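Local atomic coordinates of DUF3863 domain-containing protein (Parabacteroides distasonis, PDB entry 3LM3), a protein that is of unknown function but is probably a glycoside hydrolase or carbohydrate deacetylase. Residues G183-P188 with K414-A419; I359-N364 with R368-R373. All blocks are in the same frame, centred on the assembly; numbering follows the deposited sequence.

Contact 1: residues G183-P188 with K414-A419; sequences GADGSP and KINQKA
Asp185 pushes its carboxylate between the side-chain amides of Asn416 and Gln417, and both grip the same oxygen. Asn416 ND2 donates to Asp185 OD2 over 2.9 Å from above the carboxylate plane, the two flat groups being turned steeply against each other, with 76° between their planes. Gln417 NE2 comes from the opposite face and much closer to the plane, reaching Asp185 OD2 on its syn side at 3.2 Å in a nearly straight bond; a weak second bond, bent at the hydrogen, runs from the same nitrogen to Asp185 OD1. The carboxylate reaches the two amides because chi1 of Asp185, -163°, turns CG away from the backbone N. Asn416 is itself steadied by an Asx turn, in which Lys418 N donates to Asn416 OD1 at 2.9 Å at the start of a type I turn running to Ala419. Lys418 lays its CE 3.6 Å from Asp185 OD2, but its ammonium goes on to the carbonyls of Ala225, Ser175 and Arg227; its charge may still help stabilise the buried carboxylate. Arg368 supplies the salt bridge to Asp185 OD1. This polar cluster joins the loop between strands 168-172 and 194-195 to the loop between strand 383-389 and helix 434-443, with Asp386 of strand 383-389 accepting from the backbone N of Gln417.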
ATOM      1  N   GLY A 183      11.786   7.327  -2.329  1.00 18.54           N
ATOM      2  CA  GLY A 183      10.913   7.367  -3.485  1.00 17.13           C
ATOM      3  C   GLY A 183      10.583   5.983  -3.976  1.00 14.41           C
ATOM      4  O   GLY A 183      11.476   5.191  -4.176  1.00 12.80           O
ATOM      5  N   ALA A 184       9.292   5.724  -4.184  1.00 11.51           N
ATOM      6  CA  ALA A 184       8.845   4.577  -4.942  1.00 12.09           C
ATOM      7  C   ALA A 184       7.642   4.950  -5.779  1.00 10.00           C
ATOM      8  O   ALA A 184       6.753   4.141  -5.944  1.00 10.54           O
ATOM      9  CB  ALA A 184       8.460   3.437  -3.991  1.00 15.02           C
ATOM     10  N   ASP A 185       7.616   6.151  -6.347  1.00  8.51           N
ATOM     11  CA  ASP A 185       6.505   6.526  -7.214  1.00  8.19           C
ATOM     12  C   ASP A 185       6.708   5.887  -8.598  1.00  9.28           C
ATOM     13  O   ASP A 185       7.801   5.459  -8.946  1.00 11.07           O
ATOM     14  CB  ASP A 185       6.349   8.063  -7.374  1.00  8.53           C
ATOM     15  CG  ASP A 185       4.979   8.487  -7.927  1.00  8.57           C
ATOM     16  OD1 ASP A 185       4.005   7.675  -7.967  1.00  8.32           O
ATOM     17  OD2 ASP A 185       4.847   9.693  -8.287  1.00 10.98           O
ATOM     18  N   GLY A 186       5.632   5.821  -9.367  1.00  8.22           N
ATOM     19  CA  GLY A 186       5.661   5.396 -10.752  1.00  8.02           C
ATOM     20  C   GLY A 186       4.858   4.167 -11.086  1.00  7.81           C
ATOM     21  O   GLY A 186       4.602   3.892 -12.279  1.00  8.32           O
ATOM     22  N   SER A 187       4.510   3.377 -10.076  1.00  7.71           N
ATOM     23  CA  SER A 187       3.821   2.107 -10.276  1.00  6.88           C
ATOM     24  C   SER A 187       2.319   2.271 -10.431  1.00  6.50           C
ATOM     25  O   SER A 187       1.769   3.335 -10.126  1.00  7.47           O
ATOM     26  CB  SER A 187       4.108   1.176  -9.113  1.00  7.16           C
ATOM     27  OG  SER A 187       3.318   1.479  -7.945  1.00  8.93           O
ATOM     28  N   PRO A 188       1.623   1.206 -10.849  1.00  7.18           N
ATOM     29  CA  PRO A 188       0.178   1.152 -10.610  1.00  7.20           C
ATOM     30  C   PRO A 188      -0.121   1.090  -9.131  1.00  7.33           C
ATOM     31  O   PRO A 188       0.704   0.641  -8.341  1.00  7.77           O
ATOM     32  CB  PRO A 188      -0.268  -0.173 -11.278  1.00  7.94           C
ATOM     33  CG  PRO A 188       0.867  -0.497 -12.253  1.00  7.53           C
ATOM     34  CD  PRO A 188       2.107  -0.018 -11.531  1.00  7.51           C
ATOM     35  N   LYS A 414       8.585  10.163 -18.598  1.00  8.14           N
ATOM     36  CA  LYS A 414       8.080  11.334 -19.356  1.00  8.45           C
ATOM     37  C   LYS A 414       7.568  12.496 -18.470  1.00  7.22           C
ATOM     38  O   LYS A 414       8.134  13.595 -18.477  1.00  9.68           O
ATOM     39  CB  LYS A 414       7.011  10.907 -20.373  1.00 11.13           C
ATOM     40  CG  LYS A 414       7.466   9.823 -21.369  1.00 13.91           C
ATOM     41  CD  LYS A 414       8.837  10.145 -22.008  1.00 21.23           C
ATOM     42  CE  LYS A 414       9.089   9.379 -23.344  1.00 22.03           C
ATOM     43  NZ  LYS A 414       8.384   9.981 -24.529  1.00 25.38           N
ATOM     44  N   ILE A 415       6.494  12.260 -17.727  1.00  8.77           N
ATOM     45  CA  ILE A 415       5.890  13.254 -16.851  1.00  7.80           C
ATOM     46  C   ILE A 415       5.522  12.559 -15.535  1.00  6.27           C
ATOM     47  O   ILE A 415       4.857  11.524 -15.549  1.00  7.76           O
ATOM     48  CB  ILE A 415       4.601  13.875 -17.481  1.00  8.88           C
ATOM     49  CG1 ILE A 415       4.938  14.531 -18.844  1.00  9.03           C
ATOM     50  CG2 ILE A 415       3.947  14.914 -16.569  1.00  9.52           C
ATOM     51  CD1 ILE A 415       3.756  15.172 -19.540  1.00 11.55           C
ATOM     52  N   ASN A 416       5.923  13.163 -14.413  1.00  7.83           N
ATOM     53  CA  ASN A 416       5.624  12.594 -13.092  1.00  8.05           C
ATOM     54  C   ASN A 416       4.855  13.595 -12.237  1.00  8.98           C
ATOM     55  O   ASN A 416       5.211  14.770 -12.178  1.00  8.39           O
ATOM     56  CB  ASN A 416       6.908  12.145 -12.400  1.00  8.42           C
ATOM     57  CG  ASN A 416       6.682  11.822 -10.946  1.00  8.14           C
ATOM     58  OD1 ASN A 416       6.807  12.710 -10.098  1.00  9.84           O
ATOM     59  ND2 ASN A 416       6.263  10.585 -10.666  1.00  8.49           N
ATOM     60  N   GLN A 417       3.832  13.103 -11.529  1.00  7.53           N
ATOM     61  CA  GLN A 417       2.893  13.945 -10.770  1.00  7.57           C
ATOM     62  C   GLN A 417       3.524  14.835  -9.717  1.00  8.78           C
ATOM     63  O   GLN A 417       2.962  15.877  -9.407  1.00  9.34           O
ATOM     64  CB  GLN A 417       1.816  13.085 -10.127  1.00  8.91           C
ATOM     65  CG  GLN A 417       2.333  12.153  -9.023  1.00  7.40           C
ATOM     66  CD  GLN A 417       1.261  11.226  -8.478  1.00  8.74           C
ATOM     67  OE1 GLN A 417       0.079  11.580  -8.477  1.00  9.49           O
ATOM     68  NE2 GLN A 417       1.670  10.049  -7.975  1.00  8.20           N
ATOM     69  N   LYS A 418       4.673  14.449  -9.157  1.00  7.67           N
ATOM     70  CA  LYS A 418       5.283  15.254  -8.115  1.00  7.96           C
ATOM     71  C   LYS A 418       5.792  16.594  -8.652  1.00 10.79           C
ATOM     72  O   LYS A 418       6.025  17.533  -7.882  1.00 12.56           O
ATOM     73  CB  LYS A 418       6.405  14.481  -7.411  1.00  8.84           C
ATOM     74  CG  LYS A 418       6.004  13.110  -6.895  1.00  8.98           C
ATOM     75  CD  LYS A 418       4.953  13.170  -5.754  1.00  9.54           C
ATOM     76  CE  LYS A 418       4.478  11.800  -5.413  1.00  9.98           C
ATOM     77  NZ  LYS A 418       3.554  11.805  -4.214  1.00 11.04           N
ATOM     78  N   ALA A 419       5.959  16.682  -9.970  1.00  9.46           N
ATOM     79  CA  ALA A 419       6.225  17.981 -10.628  1.00 10.78           C
ATOM     80  C   ALA A 419       7.534  18.624 -10.162  1.00 14.26           C
ATOM     81  O   ALA A 419       7.608  19.860 -10.000  1.00 15.78           O
ATOM     82  CB  ALA A 419       5.048  18.952 -10.442  1.00 11.77           C
TER

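Contact 2: residues I359-N364 with R368-R373; sequences IKWFMN and RLALLR
Ala370 sets its methyl squarely over the six-membered ring of Trp361, CB standing 3.4 Å from the ring centroid and only 1° off the normal, a clear CH-pi contact. Met363, a selenomethionine, covers the opposite face with its CE, offset toward the rim. On the same side of the sheet, Ile359 CB meets Leu372 CD1 at 3.9 Å. The other side carries Phe362, whose CE1 lies 4.0 Å from Leu371 CD1 and which runs alongside Leu369, pointing the same way. Between these layers the hairpin strands, at 170°, are antiparallel; Lys360 pairs with Leu371 and Phe362 with Leu369 through two backbone hydrogen bonds each, the two between Phe362 and Leu369, N to O, both 2.8 Å. At the polar edge Arg368 passes its aliphatic stem by the indole, CD 3.5 Å from Trp361 CZ3. The chain is extended from CG to NE, carrying the guanidinium past the ring; Trp361 CH2 lies over one guanidinium face with the planes 65° apart, so this is no parallel stack. Replacing Trp361 by an alanine would probably open a gap over the Ala370 methyl and leave the Arg368 stem without the ring beside it, freer to swing. Within the sheet the guanidinium is held by Asp386. The hairpin forms the middle of a four-stranded antiparallel sheet: strand 341-346 flanks 357-363, strand 383-389 flanks 367-374, and helix 222-225 packs against Ile359 and Trp361 through Phe222.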
ATOM      1  N   ILE A 359      -9.605  14.379 -10.810  1.00  6.47           N
ATOM      2  CA  ILE A 359      -8.465  13.597 -11.287  1.00  7.40           C
ATOM      3  C   ILE A 359      -8.955  12.304 -11.899  1.00  7.18           C
ATOM      4  O   ILE A 359      -9.890  11.683 -11.373  1.00  8.04           O
ATOM      5  CB  ILE A 359      -7.406  13.344 -10.173  1.00  6.79           C
ATOM      6  CG1 ILE A 359      -6.126  12.744 -10.771  1.00  8.26           C
ATOM      7  CG2 ILE A 359      -7.946  12.433  -9.030  1.00  8.05           C
ATOM      8  CD1 ILE A 359      -4.954  12.851  -9.797  1.00 10.26           C
ATOM      9  N   LYS A 360      -8.346  11.903 -13.012  1.00  7.24           N
ATOM     10  CA  LYS A 360      -8.610  10.629 -13.622  1.00  7.04           C
ATOM     11  C   LYS A 360      -7.282   9.894 -13.752  1.00  7.22           C
ATOM     12  O   LYS A 360      -6.328  10.421 -14.335  1.00  8.71           O
ATOM     13  CB  LYS A 360      -9.233  10.789 -15.002  1.00  8.27           C
ATOM     14  CG  LYS A 360     -10.615  11.399 -14.968  1.00 11.97           C
ATOM     15  CD  LYS A 360     -11.265  11.468 -16.333  1.00 14.97           C
ATOM     16  CE  LYS A 360     -12.695  11.956 -16.180  1.00 19.81           C
ATOM     17  NZ  LYS A 360     -13.420  12.142 -17.493  1.00 23.05           N
ATOM     18  N   TRP A 361      -7.232   8.655 -13.264  1.00  6.43           N
ATOM     19  CA  TRP A 361      -6.066   7.774 -13.439  1.00  7.19           C
ATOM     20  C   TRP A 361      -6.414   6.629 -14.374  1.00  7.16           C
ATOM     21  O   TRP A 361      -7.542   6.124 -14.348  1.00  7.95           O
ATOM     22  CB  TRP A 361      -5.639   7.159 -12.099  1.00  7.01           C
ATOM     23  CG  TRP A 361      -4.634   7.951 -11.330  1.00  7.10           C
ATOM     24  CD1 TRP A 361      -4.854   8.710 -10.212  1.00  7.87           C
ATOM     25  CD2 TRP A 361      -3.247   8.095 -11.647  1.00  6.19           C
ATOM     26  NE1 TRP A 361      -3.671   9.288  -9.790  1.00  7.68           N
ATOM     27  CE2 TRP A 361      -2.672   8.919 -10.656  1.00  6.56           C
ATOM     28  CE3 TRP A 361      -2.420   7.601 -12.671  1.00  7.68           C
ATOM     29  CZ2 TRP A 361      -1.332   9.270 -10.676  1.00  6.63           C
ATOM     30  CZ3 TRP A 361      -1.082   7.964 -12.680  1.00  7.17           C
ATOM     31  CH2 TRP A 361      -0.551   8.774 -11.688  1.00  6.96           C
ATOM     32  N   PHE A 362      -5.439   6.251 -15.196  1.00  6.79           N
ATOM     33  CA  PHE A 362      -5.486   5.117 -16.110  1.00  7.56           C
ATOM     34  C   PHE A 362      -4.212   4.324 -15.883  1.00  6.68           C
ATOM     35  O   PHE A 362      -3.118   4.901 -15.899  1.00  8.08           O
ATOM     36  CB  PHE A 362      -5.535   5.609 -17.565  1.00  7.99           C
ATOM     37  CG  PHE A 362      -6.680   6.535 -17.848  1.00  7.88           C
ATOM     38  CD1 PHE A 362      -6.591   7.880 -17.526  1.00  8.41           C
ATOM     39  CD2 PHE A 362      -7.877   6.051 -18.407  1.00  9.29           C
ATOM     40  CE1 PHE A 362      -7.628   8.749 -17.779  1.00  9.61           C
ATOM     41  CE2 PHE A 362      -8.935   6.933 -18.661  1.00 10.98           C
ATOM     42  CZ  PHE A 362      -8.804   8.266 -18.330  1.00 10.90           C
HETATM   43  N   MSE A 363      -4.334   3.029 -15.661  1.00  7.31           N
HETATM   44  CA  MSE A 363      -3.175   2.188 -15.398  1.00  7.34           C
HETATM   45  C   MSE A 363      -3.312   0.873 -16.150  1.00  6.61           C
HETATM   46  O   MSE A 363      -4.325   0.170 -16.026  1.00  7.48           O
HETATM   47  CB  MSE A 363      -3.063   1.884 -13.898  1.00  8.56           C
HETATM   48  CG  MSE A 363      -2.845   3.096 -13.037  1.00  7.58           C
HETATM   49 SE   MSE A 363      -3.458   2.837 -11.224  0.75 10.28          SE
HETATM   50  CE  MSE A 363      -2.873   4.544 -10.436  1.00 10.34           C
ATOM     51  N   ASN A 364      -2.302   0.568 -16.946  1.00  6.96           N
ATOM     52  CA  ASN A 364      -2.295  -0.686 -17.698  1.00  6.99           C
ATOM     53  C   ASN A 364      -0.850  -1.225 -17.756  1.00  7.01           C
ATOM     54  O   ASN A 364       0.062  -0.637 -17.182  1.00  7.62           O
ATOM     55  CB  ASN A 364      -2.921  -0.479 -19.081  1.00  7.88           C
ATOM     56  CG  ASN A 364      -2.159   0.526 -19.903  1.00  7.10           C
ATOM     57  OD1 ASN A 364      -1.014   0.306 -20.277  1.00  8.90           O
ATOM     58  ND2 ASN A 364      -2.786   1.689 -20.136  1.00  8.63           N
ATOM     59  N   ARG A 368       1.064   4.227 -17.026  1.00  7.25           N
ATOM     60  CA  ARG A 368       0.012   4.915 -16.286  1.00  6.93           C
ATOM     61  C   ARG A 368      -0.080   6.345 -16.767  1.00  7.72           C
ATOM     62  O   ARG A 368       0.902   6.927 -17.253  1.00  7.45           O
ATOM     63  CB  ARG A 368       0.229   4.837 -14.763  1.00  6.90           C
ATOM     64  CG  ARG A 368       1.408   5.647 -14.246  1.00  6.26           C
ATOM     65  CD  ARG A 368       1.553   5.642 -12.746  1.00  6.61           C
ATOM     66  NE  ARG A 368       2.303   6.805 -12.304  1.00  7.08           N
ATOM     67  CZ  ARG A 368       2.636   7.074 -11.056  1.00  5.98           C
ATOM     68  NH1 ARG A 368       2.417   6.196 -10.081  1.00  6.99           N
ATOM     69  NH2 ARG A 368       3.210   8.221 -10.767  1.00  7.35           N
ATOM     70  N   LEU A 369      -1.260   6.910 -16.579  1.00  7.19           N
ATOM     71  CA  LEU A 369      -1.598   8.244 -17.043  1.00  6.84           C
ATOM     72  C   LEU A 369      -2.574   8.881 -16.062  1.00  6.56           C
ATOM     73  O   LEU A 369      -3.575   8.276 -15.733  1.00  7.18           O
ATOM     74  CB  LEU A 369      -2.261   8.181 -18.417  1.00  8.38           C
ATOM     75  CG  LEU A 369      -2.877   9.448 -19.015  1.00  6.92           C
ATOM     76  CD1 LEU A 369      -1.781  10.438 -19.451  1.00  8.16           C
ATOM     77  CD2 LEU A 369      -3.759   9.100 -20.244  1.00  8.66           C
ATOM     78  N   ALA A 370      -2.285  10.124 -15.665  1.00  6.98           N
ATOM     79  CA  ALA A 370      -3.211  10.927 -14.848  1.00  7.08           C
ATOM     80  C   ALA A 370      -3.549  12.241 -15.536  1.00  7.15           C
ATOM     81  O   ALA A 370      -2.650  12.958 -16.007  1.00  6.66           O
ATOM     82  CB  ALA A 370      -2.591  11.249 -13.498  1.00  7.14           C
ATOM     83  N   LEU A 371      -4.837  12.567 -15.537  1.00  7.47           N
ATOM     84  CA  LEU A 371      -5.350  13.813 -16.076  1.00  8.68           C
ATOM     85  C   LEU A 371      -5.986  14.581 -14.912  1.00  8.29           C
ATOM     86  O   LEU A 371      -6.692  13.982 -14.078  1.00  9.06           O
ATOM     87  CB  LEU A 371      -6.413  13.526 -17.140  1.00  9.84           C
ATOM     88  CG  LEU A 371      -5.976  12.668 -18.323  1.00 10.71           C
ATOM     89  CD1 LEU A 371      -7.188  12.404 -19.247  1.00 13.68           C
ATOM     90  CD2 LEU A 371      -4.842  13.326 -19.072  1.00 15.58           C
ATOM     91  N   LEU A 372      -5.759  15.886 -14.865  1.00  7.41           N
ATOM     92  CA  LEU A 372      -6.271  16.737 -13.788  1.00  7.54           C
ATOM     93  C   LEU A 372      -6.986  17.919 -14.411  1.00  8.45           C
ATOM     94  O   LEU A 372      -6.477  18.536 -15.377  1.00  8.69           O
ATOM     95  CB  LEU A 372      -5.121  17.250 -12.937  1.00  6.83           C
ATOM     96  CG  LEU A 372      -5.529  17.966 -11.647  1.00  7.82           C
ATOM     97  CD1 LEU A 372      -6.164  17.015 -10.628  1.00  9.90           C
ATOM     98  CD2 LEU A 372      -4.339  18.666 -11.041  1.00 10.45           C
ATOM     99  N   ARG A 373      -8.143  18.261 -13.847  1.00  7.79           N
ATOM    100  CA  ARG A 373      -8.995  19.330 -14.394  1.00  7.09           C
ATOM    101  C   ARG A 373      -9.567  20.177 -13.260  1.00  7.48           C
ATOM    102  O   ARG A 373      -9.940  19.640 -12.227  1.00  8.10           O
ATOM    103  CB  ARG A 373     -10.128  18.739 -15.218  1.00  9.35           C
ATOM    104  CG  ARG A 373     -11.022  19.767 -15.894  1.00 12.40           C
ATOM    105  CD  ARG A 373     -11.964  19.116 -16.917  1.00 14.18           C
ATOM    106  NE  ARG A 373     -12.947  18.210 -16.329  1.00 16.30           N
ATOM    107  CZ  ARG A 373     -14.203  18.538 -16.007  1.00 15.87           C
ATOM    108  NH1 ARG A 373     -14.640  19.777 -16.202  1.00 15.71           N
ATOM    109  NH2 ARG A 373     -15.021  17.627 -15.487  1.00 15.80           N
TER

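In the fold
The centres of contacts 1 and 2 lie about 12 Å apart. Segments 183-188 and 414-419 lie on either side of the hairpin in sequence: 183-188 comes first, then the two strands of contact 2, then 414-419. Arg368 links the contacts directly, through its salt bridge to Asp185 and through NH1, 2.9 Å from Ser187 O, probably a hydrogen bond, while Gln417 packs against Trp361. The antiparallel sheet of strands 341-346, 357-363, 367-374 and 383-389 thus meets a loop that follows strand 168-172 of a separate parallel sheet, and residues assigned to the DUF3863 and DUF3864 families join at one buried, charged junction.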